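Local coordinates for protein mevalonate kinase, putative (Leishmania major, PDB 2HFS) that probably catalyses the ATP-dependent phosphorylation of (R)-mevalonate to (R)-5-phosphomevalonate, an early step of isoprenoid biosynthesis, at residues D87-D92 and L132-E137. Numbering follows the deposited sequence.
Sequences DHLKVD and LNLTDE
No flat group takes part where L89 meets L132 and L134: three leucines touch through methyl groups, and the nearest ring, the imidazole of H88, lies beside the cluster and packs against L141 and S142 of helix 136-146. L89 and L134 reach for each other tip to tip, with L89 CD2 4.2 Å from L134 CD2. L89 CD1 is almost as near, 4.3 Å from L134 CD2, and the fork as a whole faces its partners. L132 meets the same methyl end, its CD1 4.3 Å from L89 CD2. The patch closes within 132-137, where L132 CD1 and L134 CD1 are 4.2 Å apart. In L89, a chi1 of -66° puts CG beside the backbone N and anti to the carbonyl carbon, directing the methyl fork toward 132-137; L134 sits away from the staggered positions at both torsions, chi1 -97° and chi2 31°. The patch joins two helix ends in the N-terminal domain of this GHMP kinase. Helix 70-88 finishes in a Schellman motif, with K90 at positive phi and K90 N bonded to D87 O at 3.1 Å. Helix 136-146 starts at the N-cap T135, whose hydroxyl caps a backbone N beyond E137 while E138 OE1 accepts from T135 N, the reciprocal pattern of a capping box. Helix 114-130 flanks the leucines, L126 touching L89 and S127 touching L132; S127 OG also bonds L134 N.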
loop_
_atom_site.group_PDB
_atom_site.type_symbol
_atom_site.label_atom_id
_atom_site.label_comp_id
_atom_site.label_asym_id
_atom_site.label_seq_id
_atom_site.Cartn_x
_atom_site.Cartn_y
_atom_site.Cartn_z
ATOM N N ASP A 87 4.527 11.456 -20.042
ATOM C CA ASP A 87 5.870 11.782 -20.578
ATOM C C ASP A 87 6.749 10.533 -20.682
ATOM O O ASP A 87 7.427 10.330 -21.686
ATOM C CB ASP A 87 6.562 12.847 -19.726
ATOM C CG ASP A 87 5.853 14.199 -19.772
ATOM O OD1 ASP A 87 5.183 14.497 -20.785
ATOM O OD2 ASP A 87 5.904 15.017 -18.829
ATOM N N HIS A 88 6.722 9.695 -19.649
ATOM C CA HIS A 88 7.506 8.464 -19.624
ATOM C C HIS A 88 7.103 7.523 -20.746
ATOM O O HIS A 88 7.946 6.867 -21.349
ATOM C CB HIS A 88 7.347 7.758 -18.275
ATOM C CG HIS A 88 8.035 6.431 -18.201
ATOM N ND1 HIS A 88 9.405 6.302 -18.088
ATOM C CD2 HIS A 88 7.539 5.171 -18.216
ATOM C CE1 HIS A 88 9.719 5.019 -18.030
ATOM N NE2 HIS A 88 8.607 4.313 -18.120
ATOM N N LEU A 89 5.808 7.475 -21.028
ATOM C CA LEU A 89 5.277 6.589 -22.061
ATOM C C LEU A 89 5.219 7.234 -23.447
ATOM O O LEU A 89 4.714 6.628 -24.404
ATOM C CB LEU A 89 3.910 6.063 -21.619
ATOM C CG LEU A 89 4.068 5.153 -20.396
ATOM C CD1 LEU A 89 2.741 4.583 -19.950
ATOM C CD2 LEU A 89 5.077 4.032 -20.696
ATOM N N LYS A 90 5.737 8.459 -23.527
ATOM C CA LYS A 90 5.803 9.219 -24.763
ATOM C C LYS A 90 4.409 9.437 -25.368
ATOM O O LYS A 90 4.197 9.274 -26.565
ATOM C CB LYS A 90 6.772 8.546 -25.752
ATOM C CG LYS A 90 8.187 8.377 -25.185
ATOM C CD LYS A 90 9.035 9.611 -25.406
ATOM C CE LYS A 90 10.011 9.841 -24.255
ATOM N NZ LYS A 90 10.880 11.033 -24.504
ATOM N N VAL A 91 3.463 9.796 -24.512
ATOM C CA VAL A 91 2.104 10.063 -24.933
ATOM C C VAL A 91 1.910 11.585 -24.944
ATOM O O VAL A 91 2.270 12.274 -23.983
ATOM C CB VAL A 91 1.095 9.369 -24.001
ATOM C CG1 VAL A 91 -0.303 9.695 -24.411
ATOM C CG2 VAL A 91 1.338 7.858 -23.992
ATOM N N ASP A 92 1.348 12.082 -26.045
ATOM C CA ASP A 92 1.219 13.511 -26.337
ATOM C C ASP A 92 -0.252 13.832 -26.489
ATOM O O ASP A 92 -0.904 13.337 -27.416
ATOM C CB ASP A 92 1.913 13.799 -27.669
ATOM C CG ASP A 92 1.995 15.294 -27.997
ATOM O OD1 ASP A 92 1.107 16.082 -27.597
ATOM O OD2 ASP A 92 2.926 15.759 -28.684
ATOM N N LEU A 132 0.939 -0.824 -26.081
ATOM C CA LEU A 132 2.373 -0.757 -25.814
ATOM C C LEU A 132 2.902 -2.103 -25.363
ATOM O O LEU A 132 4.123 -2.306 -25.330
ATOM C CB LEU A 132 2.682 0.293 -24.742
ATOM C CG LEU A 132 2.185 1.718 -24.996
ATOM C CD1 LEU A 132 2.421 2.589 -23.782
ATOM C CD2 LEU A 132 2.826 2.322 -26.269
ATOM N N ASN A 133 1.982 -3.004 -25.007
ATOM C CA ASN A 133 2.317 -4.336 -24.482
ATOM C C ASN A 133 3.378 -4.268 -23.378
ATOM O O ASN A 133 4.357 -5.024 -23.395
ATOM C CB ASN A 133 2.804 -5.266 -25.606
ATOM C CG ASN A 133 1.747 -5.513 -26.672
ATOM O OD1 ASN A 133 1.984 -5.260 -27.855
ATOM N ND2 ASN A 133 0.588 -6.018 -26.263
ATOM N N LEU A 134 3.184 -3.355 -22.425
ATOM C CA LEU A 134 4.078 -3.253 -21.275
ATOM C C LEU A 134 4.118 -4.575 -20.511
ATOM O O LEU A 134 3.084 -5.232 -20.308
ATOM C CB LEU A 134 3.630 -2.123 -20.339
ATOM C CG LEU A 134 4.270 -0.732 -20.406
ATOM C CD1 LEU A 134 4.754 -0.317 -21.809
ATOM C CD2 LEU A 134 3.359 0.332 -19.776
ATOM N N THR A 135 5.324 -4.961 -20.114
ATOM C CA THR A 135 5.512 -6.079 -19.214
ATOM C C THR A 135 5.214 -5.549 -17.806
ATOM O O THR A 135 5.062 -4.337 -17.610
ATOM C CB THR A 135 6.972 -6.588 -19.284
ATOM O OG1 THR A 135 7.839 -5.583 -18.759
ATOM C CG2 THR A 135 7.460 -6.744 -20.736
ATOM N N ASP A 136 5.146 -6.444 -16.826
ATOM C CA ASP A 136 4.924 -6.049 -15.437
ATOM C C ASP A 136 6.058 -5.145 -14.964
ATOM O O ASP A 136 5.838 -4.115 -14.317
ATOM C CB ASP A 136 4.823 -7.292 -14.543
ATOM C CG ASP A 136 3.446 -7.935 -14.577
ATOM O OD1 ASP A 136 2.475 -7.344 -15.130
ATOM O OD2 ASP A 136 3.237 -9.040 -14.043
ATOM N N GLU A 137 7.282 -5.534 -15.305
ATOM C CA GLU A 137 8.449 -4.709 -15.013
ATOM C C GLU A 137 8.280 -3.289 -15.556
ATOM O O GLU A 137 8.506 -2.314 -14.833
ATOM C CB GLU A 137 9.711 -5.385 -15.549
ATOM C CG GLU A 137 11.000 -4.626 -15.303
ATOM C CD GLU A 137 12.248 -5.396 -15.728
ATOM O OE1 GLU A 137 13.364 -4.915 -15.410
ATOM O OE2 GLU A 137 12.130 -6.474 -16.360
#